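Local coordinates for 70 kDa protein (Xanthomonas sp., PDB 4B2N), which cleaves rubber (polyisoprene) oxidatively and processively as a dioxygenase carrying two c-type hemes, at residues A[367-373]-A[387-391]. Numbering follows the deposited sequence.
Sequences YHERDLW and NGSCA. With HEC (heme c), chain D.
Cys390 lays its CB against the ring of Tyr367 at the start of a CXXCH heme c motif, formed here by Cys390, Cys393 and His394 as in c-type cytochromes. The tyrosine comes from the last turn of helix 357-369, and the chain that follows wraps round the loop leading into the heme-binding helix 391-394. CB sits over one face of the ring, 3.5 Å from its centroid and displaced toward the CD2-CE2 rim, a CH-pi contact; SG lies more obliquely over the same ring. Turned anti to the backbone N (chi1 178°), the tyrosine ring also reaches Ala391, whose CB touches CE1 at 3.5 Å. Its hydroxyl goes on to bond the carbonyl of Gly395, while Leu655 of helix 649-660 packs on both Tyr367 and Cys390.

Two backbone hydrogen bonds tie the segments together. Ala391 N donates to Tyr367 O, and three residues upstream Gly388 O accepts from Leu372 N at 2.8 Å; both are fairly straight at the hydrogen (163°). The same Gly388 O lies at the edge of the Trp373 indole, near its plane. Ser389 OG adds a weak bond to His368 O.

Two waters bridge the backbones: one accepts from Cys390 N and lies 2.8 Å from Arg370 O, placed to link the two, and another sits within hydrogen-bonding distance of both Glu369 O and Asn387 O. Beyond the helix end, Asp371 OD1 closes an Asx turn by accepting from Trp373 N, which meets it from above the carboxylate plane, while OD2 forms a salt bridge with Lys383.

On the heme side, Leu372 CD1 comes within 3.9 Å of heme CBB, the end carbon of the arm whose CAB is bonded covalently to Cys390 SG.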
loop_
_atom_site.group_PDB
_atom_site.type_symbol
_atom_site.label_atom_id
_atom_site.label_comp_id
_atom_site.label_asym_id
_atom_site.label_seq_id
_atom_site.Cartn_x
_atom_site.Cartn_y
_atom_site.Cartn_z
ATOM N N TYR A 367 12.096 6.656 23.268
ATOM C CA TYR A 367 11.812 5.732 22.133
ATOM C C TYR A 367 12.469 4.348 22.389
ATOM O O TYR A 367 11.811 3.292 22.312
ATOM C CB TYR A 367 12.271 6.364 20.795
ATOM C CG TYR A 367 12.025 5.379 19.633
ATOM C CD1 TYR A 367 12.900 4.363 19.387
ATOM C CD2 TYR A 367 10.895 5.471 18.841
ATOM C CE1 TYR A 367 12.656 3.420 18.392
ATOM C CE2 TYR A 367 10.654 4.543 17.859
ATOM C CZ TYR A 367 11.516 3.538 17.641
ATOM O OH TYR A 367 11.240 2.624 16.663
ATOM N N HIS A 368 13.758 4.362 22.713
ATOM C CA HIS A 368 14.552 3.136 22.819
ATOM C C HIS A 368 14.535 2.498 24.209
ATOM O O HIS A 368 14.841 1.300 24.371
ATOM C CB HIS A 368 15.977 3.477 22.433
ATOM C CG HIS A 368 16.145 3.807 20.986
ATOM N ND1 HIS A 368 15.995 5.085 20.490
ATOM C CD2 HIS A 368 16.407 2.975 19.901
ATOM C CE1 HIS A 368 16.206 5.043 19.149
ATOM N NE2 HIS A 368 16.476 3.761 18.800
ATOM N N GLU A 369 14.113 3.241 25.233
ATOM C CA GLU A 369 14.321 2.695 26.567
ATOM C C GLU A 369 13.129 2.639 27.472
ATOM O O GLU A 369 13.165 1.880 28.441
ATOM C CB GLU A 369 15.477 3.437 27.299
ATOM C CG GLU A 369 16.815 3.355 26.549
ATOM C CD GLU A 369 17.956 4.098 27.226
ATOM O OE1 GLU A 369 17.878 4.363 28.443
ATOM O OE2 GLU A 369 18.949 4.412 26.558
ATOM N N ARG A 370 12.091 3.429 27.192
ATOM C CA ARG A 370 10.966 3.515 28.142
ATOM C C ARG A 370 10.075 2.287 27.980
ATOM O O ARG A 370 9.561 2.023 26.896
ATOM C CB ARG A 370 10.168 4.812 27.952
ATOM C CG ARG A 370 9.529 5.381 29.242
ATOM C CD ARG A 370 8.307 4.630 29.726
ATOM N NE ARG A 370 7.255 5.542 30.223
ATOM C CZ ARG A 370 6.054 5.128 30.635
ATOM N NH1 ARG A 370 5.774 3.826 30.654
ATOM N NH2 ARG A 370 5.134 6.005 31.053
ATOM N N ASP A 371 9.912 1.516 29.052
ATOM C CA ASP A 371 9.058 0.344 28.996
ATOM C C ASP A 371 7.619 0.804 29.122
ATOM O O ASP A 371 7.251 1.398 30.119
ATOM C CB ASP A 371 9.409 -0.627 30.115
ATOM C CG ASP A 371 8.583 -1.936 30.078
ATOM O OD1 ASP A 371 7.527 -2.098 29.343
ATOM O OD2 ASP A 371 9.014 -2.834 30.828
ATOM N N LEU A 372 6.786 0.518 28.122
ATOM C CA LEU A 372 5.404 0.991 28.184
ATOM C C LEU A 372 4.565 0.268 29.209
ATOM O O LEU A 372 3.505 0.769 29.625
ATOM C CB LEU A 372 4.720 1.012 26.776
ATOM C CG LEU A 372 5.382 2.020 25.816
ATOM C CD1 LEU A 372 4.817 1.837 24.414
ATOM C CD2 LEU A 372 5.285 3.475 26.249
ATOM N N TRP A 373 5.060 -0.910 29.603
ATOM C CA TRP A 373 4.478 -1.750 30.641
ATOM C C TRP A 373 5.146 -1.539 31.977
ATOM O O TRP A 373 4.883 -2.294 32.896
ATOM C CB TRP A 373 4.632 -3.221 30.262
ATOM C CG TRP A 373 3.731 -3.663 29.153
ATOM C CD1 TRP A 373 2.514 -4.350 29.258
ATOM C CD2 TRP A 373 3.934 -3.443 27.706
ATOM N NE1 TRP A 373 1.987 -4.593 28.013
ATOM C CE2 TRP A 373 2.781 -4.054 27.037
ATOM C CE3 TRP A 373 4.931 -2.836 26.932
ATOM C CZ2 TRP A 373 2.638 -4.042 25.644
ATOM C CZ3 TRP A 373 4.768 -2.805 25.524
ATOM C CH2 TRP A 373 3.647 -3.394 24.901
ATOM N N ASN A 387 11.995 -5.062 25.444
ATOM C CA ASN A 387 12.045 -4.102 26.562
ATOM C C ASN A 387 10.822 -3.158 26.667
ATOM O O ASN A 387 10.830 -2.165 27.416
ATOM C CB ASN A 387 13.405 -3.339 26.553
ATOM C CG ASN A 387 13.398 -2.114 25.660
ATOM O OD1 ASN A 387 14.135 -1.160 25.894
ATOM N ND2 ASN A 387 12.604 -2.151 24.611
ATOM N N GLY A 388 9.750 -3.477 25.933
ATOM C CA GLY A 388 8.490 -2.745 26.053
ATOM C C GLY A 388 8.517 -1.346 25.437
ATOM O O GLY A 388 7.536 -0.543 25.616
ATOM N N SER A 389 9.634 -1.025 24.765
ATOM C CA SER A 389 9.772 0.316 24.173
ATOM C C SER A 389 9.270 0.359 22.738
ATOM O O SER A 389 8.986 -0.696 22.146
ATOM C CB SER A 389 11.225 0.751 24.187
ATOM O OG SER A 389 11.961 -0.011 23.252
ATOM N N CYS A 390 9.120 1.570 22.181
ATOM C CA CYS A 390 8.783 1.687 20.720
ATOM C C CYS A 390 9.712 0.841 19.889
ATOM O O CYS A 390 9.299 0.154 18.935
ATOM C CB CYS A 390 9.040 3.103 20.266
ATOM S SG CYS A 390 8.286 4.394 21.272
ATOM N N ALA A 391 10.980 0.913 20.270
ATOM C CA ALA A 391 12.049 0.164 19.599
ATOM C C ALA A 391 11.849 -1.333 19.576
ATOM O O ALA A 391 12.219 -1.952 18.596
ATOM C CB ALA A 391 13.391 0.513 20.189
HETATM FE FE HEC D . 3.660 1.523 17.215
HETATM C CHA HEC D . 1.694 1.680 14.377
HETATM C CHB HEC D . 4.677 4.915 16.798
HETATM C CHC HEC D . 5.194 1.556 20.268
HETATM C CHD HEC D . 3.626 -1.888 17.078
HETATM N NA HEC D . 3.353 2.942 15.806
HETATM C C1A HEC D . 2.380 2.887 14.777
HETATM C C2A HEC D . 2.268 4.164 14.076
HETATM C C3A HEC D . 3.154 5.107 14.783
HETATM C C4A HEC D . 3.736 4.346 15.869
HETATM C CMA HEC D . 3.389 6.553 14.402
HETATM C CAA HEC D . 1.496 4.463 12.794
HETATM C CBA HEC D . 2.508 3.963 11.700
HETATM C CGA HEC D . 1.843 3.942 10.315
HETATM O O1A HEC D . 0.606 4.169 10.276
HETATM O O2A HEC D . 2.476 3.755 9.212
HETATM N NB HEC D . 4.740 3.028 18.325
HETATM C C1B HEC D . 5.072 4.289 18.053
HETATM C C2B HEC D . 5.839 4.996 19.083
HETATM C C3B HEC D . 5.968 3.973 20.137
HETATM C C4B HEC D . 5.272 2.832 19.568
HETATM C CMB HEC D . 6.349 6.417 19.018
HETATM C CAB HEC D . 6.619 4.091 21.500
HETATM C CBB HEC D . 5.958 4.964 22.369
HETATM N NC HEC D . 4.406 0.142 18.359
HETATM C C1C HEC D . 4.877 0.280 19.695
HETATM C C2C HEC D . 5.064 -0.972 20.417
HETATM C C3C HEC D . 4.617 -1.973 19.481
HETATM C C4C HEC D . 4.133 -1.253 18.270
HETATM C CMC HEC D . 5.604 -1.179 21.824
HETATM C CAC HEC D . 4.598 -3.445 19.766
HETATM C CBC HEC D . 4.023 -4.019 20.840
HETATM N ND HEC D . 2.911 0.188 15.954
HETATM C C1D HEC D . 2.896 -1.137 16.044
HETATM C C2D HEC D . 2.171 -1.887 15.028
HETATM C C3D HEC D . 1.580 -0.839 14.228
HETATM C C4D HEC D . 2.066 0.369 14.888
HETATM C CMD HEC D . 2.038 -3.380 14.866
HETATM C CAD HEC D . 0.704 -1.005 13.008
HETATM C CBD HEC D . -0.733 -0.878 13.538
HETATM C CGD HEC D . -1.766 -0.975 12.441
HETATM O O1D HEC D . -2.700 -1.786 12.493
HETATM O O2D HEC D . -1.584 -0.231 11.500
HETATM O O HOH W 1 12.772 -0.815 29.007
HETATM O O HOH W 2 9.171 3.453 24.522
#